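Local atomic coordinates of quinoline 2-oxidoreductase large subunit (Pseudomonas putida, PDB entry 1T3Q), a protein that carries the molybdenum centre and pterin cytosine dinucleotide of a hydroxylase that oxidises quinoline at its 2-position. Residues B[47-52]-B[285-290]; B[110-115]-B[700-705]; B[490-493]-B[497-500]; B[515-520]-B[552-557]. All coordinates share one frame; numbering follows the deposited sequence.

Interaction 1: B[47-52]-B[285-290]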
loop_
_atom_site.group_PDB
_atom_site.type_symbol
_atom_site.label_atom_id
_atom_site.label_comp_id
_atom_site.label_asym_id
_atom_site.label_seq_id
_atom_site.Cartn_x
_atom_site.Cartn_y
_atom_site.Cartn_z
ATOM N N SER B 47 5.871 20.118 16.674
ATOM C CA SER B 47 7.083 20.915 16.790
ATOM C C SER B 47 7.001 22.113 17.724
ATOM O O SER B 47 5.947 22.736 17.879
ATOM C CB SER B 47 7.500 21.422 15.403
ATOM O OG SER B 47 7.710 20.349 14.502
ATOM N N LEU B 48 8.125 22.416 18.362
ATOM C CA LEU B 48 8.232 23.589 19.216
ATOM C C LEU B 48 9.094 24.503 18.353
ATOM O O LEU B 48 10.149 24.087 17.865
ATOM C CB LEU B 48 8.960 23.279 20.526
ATOM C CG LEU B 48 9.278 24.524 21.364
ATOM C CD1 LEU B 48 7.987 25.264 21.713
ATOM C CD2 LEU B 48 10.023 24.121 22.635
ATOM N N ARG B 49 8.646 25.735 18.157
ATOM C CA ARG B 49 9.370 26.675 17.316
ATOM C C ARG B 49 9.921 27.876 18.067
ATOM O O ARG B 49 9.499 28.182 19.183
ATOM C CB ARG B 49 8.453 27.152 16.194
ATOM C CG ARG B 49 7.933 26.010 15.347
ATOM C CD ARG B 49 6.785 26.420 14.449
ATOM N NE ARG B 49 6.305 25.252 13.713
ATOM C CZ ARG B 49 6.830 24.814 12.575
ATOM N NH1 ARG B 49 7.853 25.452 12.021
ATOM N NH2 ARG B 49 6.347 23.718 12.004
ATOM N N SER B 50 10.868 28.549 17.427
ATOM C CA SER B 50 11.496 29.730 17.987
ATOM C C SER B 50 10.517 30.896 18.033
ATOM O O SER B 50 9.790 31.157 17.069
ATOM C CB SER B 50 12.717 30.122 17.146
ATOM O OG SER B 50 13.188 31.410 17.499
ATOM N N PRO B 51 10.465 31.599 19.172
ATOM C CA PRO B 51 9.564 32.743 19.316
ATOM C C PRO B 51 10.326 34.032 19.013
ATOM O O PRO B 51 9.781 35.135 19.114
ATOM C CB PRO B 51 9.135 32.644 20.774
ATOM C CG PRO B 51 10.403 32.197 21.434
ATOM C CD PRO B 51 10.952 31.143 20.490
ATOM N N PHE B 52 11.592 33.881 18.633
ATOM C CA PHE B 52 12.448 35.024 18.325
ATOM C C PHE B 52 13.040 34.957 16.927
ATOM O O PHE B 52 13.345 33.878 16.418
ATOM C CB PHE B 52 13.591 35.122 19.342
ATOM C CG PHE B 52 13.129 35.289 20.759
ATOM C CD1 PHE B 52 13.230 34.239 21.665
ATOM C CD2 PHE B 52 12.575 36.494 21.184
ATOM C CE1 PHE B 52 12.784 34.386 22.981
ATOM C CE2 PHE B 52 12.126 36.652 22.496
ATOM C CZ PHE B 52 12.231 35.596 23.397
ATOM N N ARG B 285 -2.325 25.154 9.712
ATOM C CA ARG B 285 -2.240 26.395 8.953
ATOM C C ARG B 285 -1.200 27.396 9.465
ATOM O O ARG B 285 -0.540 28.065 8.674
ATOM C CB ARG B 285 -3.617 27.061 8.884
ATOM C CG ARG B 285 -3.659 28.319 8.020
ATOM C CD ARG B 285 -3.177 28.062 6.593
ATOM N NE ARG B 285 -3.914 26.983 5.935
ATOM C CZ ARG B 285 -3.655 26.546 4.705
ATOM N NH1 ARG B 285 -2.671 27.094 3.996
ATOM N NH2 ARG B 285 -4.379 25.565 4.178
ATOM N N GLN B 286 -1.050 27.499 10.781
ATOM C CA GLN B 286 -0.075 28.425 11.348
ATOM C C GLN B 286 1.346 28.024 10.975
ATOM O O GLN B 286 2.171 28.878 10.653
ATOM C CB GLN B 286 -0.226 28.491 12.870
ATOM C CG GLN B 286 -1.439 29.292 13.301
ATOM C CD GLN B 286 -2.723 28.750 12.703
ATOM O OE1 GLN B 286 -3.133 27.638 13.022
ATOM N NE2 GLN B 286 -3.356 29.527 11.821
ATOM N N GLU B 287 1.626 26.725 11.013
ATOM C CA GLU B 287 2.954 26.236 10.664
ATOM C C GLU B 287 3.245 26.487 9.187
ATOM O O GLU B 287 4.401 26.700 8.803
ATOM C CB GLU B 287 3.066 24.745 10.970
ATOM C CG GLU B 287 2.781 24.398 12.422
ATOM C CD GLU B 287 2.893 22.919 12.682
ATOM O OE1 GLU B 287 3.938 22.489 13.214
ATOM O OE2 GLU B 287 1.940 22.180 12.347
ATOM N N ASN B 288 2.207 26.466 8.351
ATOM C CA ASN B 288 2.427 26.718 6.927
ATOM C C ASN B 288 2.885 28.162 6.743
ATOM O O ASN B 288 3.731 28.449 5.897
ATOM C CB ASN B 288 1.159 26.468 6.112
ATOM C CG ASN B 288 1.443 26.363 4.625
ATOM O OD1 ASN B 288 1.905 25.321 4.132
ATOM N ND2 ASN B 288 1.189 27.440 3.905
ATOM N N PHE B 289 2.334 29.078 7.531
ATOM C CA PHE B 289 2.745 30.474 7.440
ATOM C C PHE B 289 4.110 30.674 8.103
ATOM O O PHE B 289 4.949 31.407 7.595
ATOM C CB PHE B 289 1.721 31.397 8.107
ATOM C CG PHE B 289 0.505 31.669 7.260
ATOM C CD1 PHE B 289 -0.755 31.267 7.685
ATOM C CD2 PHE B 289 0.628 32.306 6.030
ATOM C CE1 PHE B 289 -1.881 31.492 6.891
ATOM C CE2 PHE B 289 -0.489 32.538 5.225
ATOM C CZ PHE B 289 -1.747 32.128 5.656
ATOM N N LEU B 290 4.326 29.999 9.225
ATOM C CA LEU B 290 5.576 30.117 9.978
ATOM C C LEU B 290 6.815 29.431 9.417
ATOM O O LEU B 290 7.885 30.042 9.340
ATOM C CB LEU B 290 5.377 29.598 11.405
ATOM C CG LEU B 290 4.659 30.475 12.427
ATOM C CD1 LEU B 290 4.281 29.632 13.638
ATOM C CD2 LEU B 290 5.557 31.637 12.826
HETATM O O HOH W 1 3.584 20.956 15.527
HETATM O O HOH W 2 4.745 24.109 15.797
#
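Arg49 reaches from the end of a strand to Glu287 on helix 285-291 and forms a salt bridge there, with NH2 donating to OE1 of Glu287 at 3.0 Å. Arginine suits this place because the strand and helix segments stand 11.6 Å apart, axis to axis. Its chain runs fully extended from CG to NE and spans much of that gap. The N-H points almost straight at the oxygen (172°), and OE1 lies at the edge of the guanidinium, close to its plane. The carboxylate stands nearly perpendicular to the guanidinium (82° between planes), so Glu287 OE1 receives the donor from above its own plane. Two waters complete the polar grip. One links Ser47 N to Glu287 OE1; the other accepts from Arg49 NE and donates to Ser47 O and, at 3.2 Å, to Glu287 OE1. Leu290, one turn further along the helix, supplies the apolar part: its CD1 rests 4.2 Å from CD of Arg49, against the aliphatic stem and not the charged end. The outer corners of both charged groups are held from outside the pair, Arg49 NH1 by Gly113 O and Glu287 OE2 by Arg124 and the backbone N of Asp284. The contact thus ties strand 43-49 of the hammerhead domain to helix 285-291. Neighbouring strand 115-121 packs against Ser47 and Arg49, while Leu290 also touches Leu703.

Interaction 2: B[110-115]-B[700-705]. With SO4 (sulfate ion), chain M.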
loop_
_atom_site.group_PDB
_atom_site.type_symbol
_atom_site.label_atom_id
_atom_site.label_comp_id
_atom_site.label_asym_id
_atom_site.label_seq_id
_atom_site.Cartn_x
_atom_site.Cartn_y
_atom_site.Cartn_z
ATOM N N ARG B 110 17.385 31.322 13.786
ATOM C CA ARG B 110 17.532 32.437 12.864
ATOM C C ARG B 110 16.261 33.027 12.262
ATOM O O ARG B 110 16.323 33.799 11.311
ATOM C CB ARG B 110 18.511 32.042 11.767
ATOM C CG ARG B 110 19.849 31.545 12.328
ATOM C CD ARG B 110 20.889 31.423 11.239
ATOM N NE ARG B 110 22.202 31.034 11.745
ATOM C CZ ARG B 110 22.611 29.779 11.906
ATOM N NH1 ARG B 110 23.831 29.536 12.368
ATOM N NH2 ARG B 110 21.811 28.766 11.600
ATOM N N PHE B 111 15.113 32.661 12.818
ATOM C CA PHE B 111 13.841 33.223 12.381
ATOM C C PHE B 111 12.694 32.678 13.216
ATOM O O PHE B 111 12.735 31.540 13.679
ATOM C CB PHE B 111 13.610 33.000 10.869
ATOM C CG PHE B 111 13.278 31.583 10.481
ATOM C CD1 PHE B 111 11.957 31.132 10.503
ATOM C CD2 PHE B 111 14.270 30.714 10.049
ATOM C CE1 PHE B 111 11.635 29.841 10.099
ATOM C CE2 PHE B 111 13.958 29.410 9.642
ATOM C CZ PHE B 111 12.639 28.974 9.665
ATOM N N VAL B 112 11.695 33.520 13.454
ATOM C CA VAL B 112 10.535 33.110 14.224
ATOM C C VAL B 112 9.871 31.989 13.449
ATOM O O VAL B 112 9.533 32.156 12.275
ATOM C CB VAL B 112 9.536 34.270 14.393
ATOM C CG1 VAL B 112 8.273 33.776 15.087
ATOM C CG2 VAL B 112 10.178 35.385 15.204
ATOM N N GLY B 113 9.705 30.844 14.100
ATOM C CA GLY B 113 9.086 29.705 13.450
ATOM C C GLY B 113 10.042 28.559 13.187
ATOM O O GLY B 113 9.602 27.453 12.869
ATOM N N GLU B 114 11.349 28.801 13.306
ATOM C CA GLU B 114 12.311 27.729 13.072
ATOM C C GLU B 114 12.095 26.669 14.142
ATOM O O GLU B 114 11.814 26.992 15.288
ATOM C CB GLU B 114 13.749 28.257 13.143
ATOM C CG GLU B 114 14.791 27.258 12.667
ATOM C CD GLU B 114 16.174 27.878 12.520
ATOM O OE1 GLU B 114 16.964 27.373 11.690
ATOM O OE2 GLU B 114 16.470 28.866 13.233
ATOM N N ILE B 115 12.221 25.401 13.771
ATOM C CA ILE B 115 12.013 24.320 14.722
ATOM C C ILE B 115 13.189 24.210 15.693
ATOM O O ILE B 115 14.343 24.233 15.278
ATOM C CB ILE B 115 11.834 22.976 13.989
ATOM C CG1 ILE B 115 10.761 23.115 12.901
ATOM C CG2 ILE B 115 11.433 21.897 14.979
ATOM C CD1 ILE B 115 10.662 21.907 11.985
ATOM N N PHE B 700 10.340 43.859 14.669
ATOM C CA PHE B 700 11.155 43.030 15.549
ATOM C C PHE B 700 11.375 41.629 14.998
ATOM O O PHE B 700 12.052 40.808 15.618
ATOM C CB PHE B 700 10.519 42.951 16.937
ATOM C CG PHE B 700 10.256 44.293 17.548
ATOM C CD1 PHE B 700 9.079 44.982 17.264
ATOM C CD2 PHE B 700 11.204 44.893 18.370
ATOM C CE1 PHE B 700 8.853 46.251 17.786
ATOM C CE2 PHE B 700 10.987 46.163 18.896
ATOM C CZ PHE B 700 9.808 46.843 18.603
ATOM N N GLY B 701 10.804 41.361 13.831
ATOM C CA GLY B 701 10.968 40.054 13.225
ATOM C C GLY B 701 9.866 39.078 13.580
ATOM O O GLY B 701 9.958 37.898 13.251
ATOM N N GLN B 702 8.830 39.548 14.266
ATOM C CA GLN B 702 7.725 38.665 14.616
ATOM C C GLN B 702 6.816 38.527 13.400
ATOM O O GLN B 702 6.618 39.484 12.650
ATOM C CB GLN B 702 6.925 39.227 15.798
ATOM C CG GLN B 702 7.686 39.244 17.113
ATOM C CD GLN B 702 8.034 37.852 17.605
ATOM O OE1 GLN B 702 9.160 37.596 18.030
ATOM N NE2 GLN B 702 7.065 36.947 17.560
ATOM N N LEU B 703 6.288 37.326 13.192
ATOM C CA LEU B 703 5.385 37.075 12.076
ATOM C C LEU B 703 3.991 37.414 12.601
ATOM O O LEU B 703 3.436 36.680 13.422
ATOM C CB LEU B 703 5.444 35.600 11.673
ATOM C CG LEU B 703 5.229 35.212 10.208
ATOM C CD1 LEU B 703 4.836 33.745 10.159
ATOM C CD2 LEU B 703 4.159 36.065 9.560
ATOM N N VAL B 704 3.428 38.523 12.137
ATOM C CA VAL B 704 2.115 38.943 12.607
ATOM C C VAL B 704 0.947 38.334 11.837
ATOM O O VAL B 704 -0.204 38.461 12.251
ATOM C CB VAL B 704 1.988 40.483 12.587
ATOM C CG1 VAL B 704 3.138 41.098 13.368
ATOM C CG2 VAL B 704 1.996 40.996 11.165
ATOM N N THR B 705 1.237 37.670 10.724
ATOM C CA THR B 705 0.187 37.037 9.929
ATOM C C THR B 705 0.384 35.523 9.927
ATOM O O THR B 705 1.238 35.000 9.205
ATOM C CB THR B 705 0.197 37.552 8.467
ATOM O OG1 THR B 705 1.497 37.355 7.902
ATOM C CG2 THR B 705 -0.147 39.036 8.415
HETATM S S SO4 M . 24.308 25.871 12.703
HETATM O O1 SO4 M . 25.196 27.030 12.920
HETATM O O2 SO4 M . 23.796 25.390 14.001
HETATM O O3 SO4 M . 23.177 26.269 11.840
HETATM O O4 SO4 M . 25.065 24.786 12.054
HETATM O O HOH W 3 11.516 35.909 12.077
#
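Val112 presses its two methyl branches against the loop formed by Gly701, Gln702 and Leu703. CG2 sits 3.2 Å from Gly701 O and also meets the end of the Gln702 chain, which bends back at chi2 (-64°) to cross the valine at about a right angle. The other branch, CG1, faces Leu703 and comes within 4.5 Å of its backbone N. A compact, branched residue suits this spot, since it can fill two directions at once from a short stem. Beside the valine a water bridges the backbones, accepting from Val112 N and donating to Gly701 O, 2.8 Å from each.

Further out, a type II turn from Phe111 to Glu114 presents Val112 at its corner, closed by Glu114 N to Phe111 O. Gly113 takes the third position, where the positive phi (111°) is natural to glycine; Gly701 has a similar conformation in the opposing loop. The extended Glu114 side chain brings OE2 to Arg110 N (2.7 Å), just before the turn. On the other loop, Asp698 OD1 receives the backbone N of both Phe700 and Gln702. Away from the contact, the Arg110 guanidinium grips a sulfate, probably from the crystallisation liquor, and NH1 also pairs with Asp159.

Between the two loops, then, valine methyls lie against polar backbone and the glutamine end, and the bridging water meets the polar need of Gly701 O.

Interaction 3: B[490-493]-B[497-500]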
loop_
_atom_site.group_PDB
_atom_site.type_symbol
_atom_site.label_atom_id
_atom_site.label_comp_id
_atom_site.label_asym_id
_atom_site.label_seq_id
_atom_site.Cartn_x
_atom_site.Cartn_y
_atom_site.Cartn_z
ATOM N N ARG B 490 4.765 1.214 -21.736
ATOM C CA ARG B 490 4.635 -0.202 -22.016
ATOM C C ARG B 490 3.337 -0.419 -22.759
ATOM O O ARG B 490 2.305 0.138 -22.392
ATOM C CB ARG B 490 4.580 -1.027 -20.722
ATOM C CG ARG B 490 4.269 -2.511 -20.956
ATOM C CD ARG B 490 4.201 -3.284 -19.639
ATOM N NE ARG B 490 3.028 -2.905 -18.852
ATOM C CZ ARG B 490 2.905 -3.105 -17.543
ATOM N NH1 ARG B 490 3.884 -3.682 -16.856
ATOM N NH2 ARG B 490 1.805 -2.716 -16.916
ATOM N N ILE B 491 3.396 -1.214 -23.815
ATOM C CA ILE B 491 2.190 -1.541 -24.547
ATOM C C ILE B 491 1.824 -2.888 -23.960
ATOM O O ILE B 491 2.567 -3.854 -24.103
ATOM C CB ILE B 491 2.438 -1.706 -26.059
ATOM C CG1 ILE B 491 2.988 -0.403 -26.645
ATOM C CG2 ILE B 491 1.123 -2.091 -26.750
ATOM C CD1 ILE B 491 3.329 -0.488 -28.135
ATOM N N ASP B 492 0.697 -2.948 -23.262
ATOM C CA ASP B 492 0.269 -4.199 -22.663
ATOM C C ASP B 492 -0.160 -5.170 -23.773
ATOM O O ASP B 492 -0.583 -4.741 -24.848
ATOM C CB ASP B 492 -0.857 -3.911 -21.665
ATOM C CG ASP B 492 -0.400 -2.973 -20.552
ATOM O OD1 ASP B 492 0.445 -3.397 -19.734
ATOM O OD2 ASP B 492 -0.858 -1.812 -20.507
ATOM N N PRO B 493 -0.041 -6.486 -23.528
ATOM C CA PRO B 493 -0.397 -7.538 -24.486
ATOM C C PRO B 493 -1.722 -7.374 -25.230
ATOM O O PRO B 493 -1.793 -7.646 -26.426
ATOM C CB PRO B 493 -0.370 -8.802 -23.635
ATOM C CG PRO B 493 0.721 -8.511 -22.661
ATOM C CD PRO B 493 0.425 -7.078 -22.260
ATOM N N VAL B 497 -2.262 0.645 -23.011
ATOM C CA VAL B 497 -0.991 1.322 -22.766
ATOM C C VAL B 497 -0.798 1.780 -21.321
ATOM O O VAL B 497 -1.682 2.403 -20.738
ATOM C CB VAL B 497 -0.859 2.553 -23.688
ATOM C CG1 VAL B 497 0.479 3.230 -23.478
ATOM C CG2 VAL B 497 -1.018 2.131 -25.144
ATOM N N THR B 498 0.374 1.478 -20.764
ATOM C CA THR B 498 0.714 1.863 -19.394
ATOM C C THR B 498 1.894 2.830 -19.429
ATOM O O THR B 498 2.985 2.474 -19.876
ATOM C CB THR B 498 1.106 0.640 -18.547
ATOM O OG1 THR B 498 0.013 -0.284 -18.513
ATOM C CG2 THR B 498 1.453 1.067 -17.118
ATOM N N VAL B 499 1.660 4.055 -18.971
ATOM C CA VAL B 499 2.687 5.091 -18.946
ATOM C C VAL B 499 3.116 5.361 -17.509
ATOM O O VAL B 499 2.279 5.437 -16.610
ATOM C CB VAL B 499 2.152 6.417 -19.547
ATOM C CG1 VAL B 499 3.229 7.492 -19.505
ATOM C CG2 VAL B 499 1.685 6.187 -20.973
ATOM N N THR B 500 4.421 5.486 -17.294
ATOM C CA THR B 500 4.934 5.786 -15.965
ATOM C C THR B 500 5.708 7.089 -16.076
ATOM O O THR B 500 6.583 7.244 -16.933
ATOM C CB THR B 500 5.863 4.677 -15.430
ATOM O OG1 THR B 500 5.171 3.422 -15.448
ATOM C CG2 THR B 500 6.277 4.983 -13.987
#
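Arg490 extends with CG anti to its backbone N (chi1 173°) and then bends at chi3 (69°), which lays its guanidinium alongside Thr498, both side chains pointing the same way. Thr498 sets OG1 anti to its carbonyl carbon (chi1 -59°), turning the hydroxyl toward the carboxylate of Asp492. That hydroxyl donates to Asp492 OD2 at 2.7 Å, on the syn lone pair, and receives a weak bond from Arg490 NH2 at 3.4 Å. Asp492 OD1 meanwhile pairs with Arg490 NE in a salt bridge of 2.8 Å, though the N-H is poorly aimed. Threonine suits this site: its hydroxyl can donate to the carboxylate and accept, weakly, from the guanidinium.

The backbone beneath is that of an antiparallel hairpin. Arg490 and Thr498 form a hydrogen-bonded pair, N to O both ways at 2.9 Å, and Ile491 with Val497 is the following non-hydrogen-bonded pair. These two lie on the opposite sheet face, Ile491 toward helices 602-611 and 549-576, Val497 toward helix 510-522.

The polar face meets the second copy of this protein, where Arg490 NH1 bonds to Thr536 O of that subunit and Asp492 OD1 pairs with its Arg230. With Arg490 and that Arg230 both close, Asp492 is probably kept ionised, and its carboxylate would bring the two cations together across the interface.

Interaction 4: B[515-520]-B[552-557]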
loop_
_atom_site.group_PDB
_atom_site.type_symbol
_atom_site.label_atom_id
_atom_site.label_comp_id
_atom_site.label_asym_id
_atom_site.label_seq_id
_atom_site.Cartn_x
_atom_site.Cartn_y
_atom_site.Cartn_z
ATOM N N ALA B 515 -2.224 11.307 -20.680
ATOM C CA ALA B 515 -2.827 10.165 -21.353
ATOM C C ALA B 515 -3.180 10.569 -22.780
ATOM O O ALA B 515 -3.051 9.770 -23.705
ATOM C CB ALA B 515 -4.090 9.708 -20.611
ATOM N N GLN B 516 -3.645 11.807 -22.938
ATOM C CA GLN B 516 -4.011 12.337 -24.248
ATOM C C GLN B 516 -2.791 12.346 -25.163
ATOM O O GLN B 516 -2.889 12.040 -26.353
ATOM C CB GLN B 516 -4.570 13.756 -24.107
ATOM C CG GLN B 516 -5.949 13.813 -23.457
ATOM C CD GLN B 516 -6.476 15.230 -23.336
ATOM O OE1 GLN B 516 -6.395 15.845 -22.277
ATOM N NE2 GLN B 516 -7.008 15.761 -24.436
ATOM N N ILE B 517 -1.638 12.694 -24.601
ATOM C CA ILE B 517 -0.395 12.732 -25.365
ATOM C C ILE B 517 0.020 11.325 -25.790
ATOM O O ILE B 517 0.323 11.085 -26.959
ATOM C CB ILE B 517 0.762 13.351 -24.531
ATOM C CG1 ILE B 517 0.479 14.832 -24.260
ATOM C CG2 ILE B 517 2.092 13.179 -25.272
ATOM C CD1 ILE B 517 1.459 15.480 -23.297
ATOM N N ALA B 518 0.027 10.393 -24.839
ATOM C CA ALA B 518 0.426 9.023 -25.131
ATOM C C ALA B 518 -0.492 8.366 -26.155
ATOM O O ALA B 518 -0.038 7.622 -27.027
ATOM C CB ALA B 518 0.451 8.200 -23.844
ATOM N N ALA B 519 -1.786 8.639 -26.036
ATOM C CA ALA B 519 -2.780 8.082 -26.945
ATOM C C ALA B 519 -2.474 8.494 -28.384
ATOM O O ALA B 519 -2.492 7.665 -29.298
ATOM C CB ALA B 519 -4.163 8.569 -26.550
ATOM N N ASP B 520 -2.189 9.775 -28.579
ATOM C CA ASP B 520 -1.889 10.284 -29.915
ATOM C C ASP B 520 -0.598 9.742 -30.505
ATOM O O ASP B 520 -0.533 9.468 -31.705
ATOM C CB ASP B 520 -1.871 11.816 -29.902
ATOM C CG ASP B 520 -3.273 12.405 -29.903
ATOM O OD1 ASP B 520 -3.418 13.643 -29.940
ATOM O OD2 ASP B 520 -4.237 11.610 -29.873
ATOM N N ILE B 552 7.759 18.675 -20.822
ATOM C CA ILE B 552 8.610 17.566 -20.420
ATOM C C ILE B 552 7.872 16.243 -20.559
ATOM O O ILE B 552 8.451 15.238 -20.977
ATOM C CB ILE B 552 9.083 17.736 -18.960
ATOM C CG1 ILE B 552 9.943 18.999 -18.838
ATOM C CG2 ILE B 552 9.865 16.516 -18.518
ATOM C CD1 ILE B 552 11.220 18.955 -19.675
ATOM N N GLY B 553 6.591 16.245 -20.204
ATOM C CA GLY B 553 5.795 15.039 -20.321
ATOM C C GLY B 553 5.660 14.652 -21.781
ATOM O O GLY B 553 5.883 13.497 -22.144
ATOM N N ALA B 554 5.300 15.617 -22.624
ATOM C CA ALA B 554 5.148 15.346 -24.050
ATOM C C ALA B 554 6.450 14.783 -24.608
ATOM O O ALA B 554 6.456 13.757 -25.292
ATOM C CB ALA B 554 4.763 16.626 -24.799
ATOM N N GLY B 555 7.556 15.451 -24.298
ATOM C CA GLY B 555 8.849 15.009 -24.789
ATOM C C GLY B 555 9.305 13.640 -24.314
ATOM O O GLY B 555 9.717 12.814 -25.133
ATOM N N SER B 556 9.239 13.387 -23.004
ATOM C CA SER B 556 9.674 12.100 -22.461
ATOM C C SER B 556 8.737 10.963 -22.846
ATOM O O SER B 556 9.180 9.902 -23.280
ATOM C CB SER B 556 9.807 12.162 -20.929
ATOM O OG SER B 556 8.581 12.481 -20.296
ATOM N N ILE B 557 7.439 11.169 -22.671
ATOM C CA ILE B 557 6.496 10.127 -23.042
ATOM C C ILE B 557 6.619 9.921 -24.551
ATOM O O ILE B 557 6.544 8.798 -25.044
ATOM C CB ILE B 557 5.056 10.526 -22.654
ATOM C CG1 ILE B 557 4.927 10.525 -21.125
ATOM C CG2 ILE B 557 4.051 9.555 -23.274
ATOM C CD1 ILE B 557 3.609 11.075 -20.618
#
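Ile517 drives its CD1 methyl onto Ala554, 3.8 Å from both CA and CB, and this is the tight centre of the helix pair. The isoleucine has CG1 anti to its carbonyl carbon (chi1 -67°), which sends the long branch across to the other helix; its shorter CG2 also reaches Ala554 CA at 3.9 Å. A second knot lies further along, where Ala518 CB meets Ile557 CG2 at 3.9 Å. Large and small residues are thus exchanged: each isoleucine faces an alanine, and the backbones can draw near, with CA atoms of Ile517 and Ala554 only 6.3 Å apart. Gly553, next to this centre, adds no bulk of its own.

Away from these methyls the contact thins quickly, yet the far sides are still buried in protein. Gln516 and Asp520 point off the interface and bind backbone atoms of the segment 12-16, with Gln516 also meeting Asn671. On the other helix Ser556 OG gives its proton to Ile552 O, 2.8 Å away, a carbonyl that also accepts from Ser556 N.

The side chain of Ile517 lies about 7 Å from the bound pterin cytosine dinucleotide. Helices 510-522 and 549-576 pack side by side on one sheet: Ala518 touches Val529 and Val499, and Ile557 touches Val499 and Ala487.

Overall arrangement
Interactions 1 and 2 adjoin, their centres 7 Å apart, and are bonded to each other: Ser50 N to Glu114 O, linking the end of strand 43-49 to the turn. Both join the hammerhead region to cofactor-binding regions in partly buried settings, and both use water; only interaction 1 has a salt bridge running from one segment to the other. Interactions 3 and 4 lie far from them and are buried. They touch through Val499, whose CG2 packs 3.7 Å from Ala518 CB, so the hairpin's apolar face carries the helix pair. Interaction 4 is accordingly all methyl packing, whereas interaction 3 collects its charges on the face turned to the second subunit.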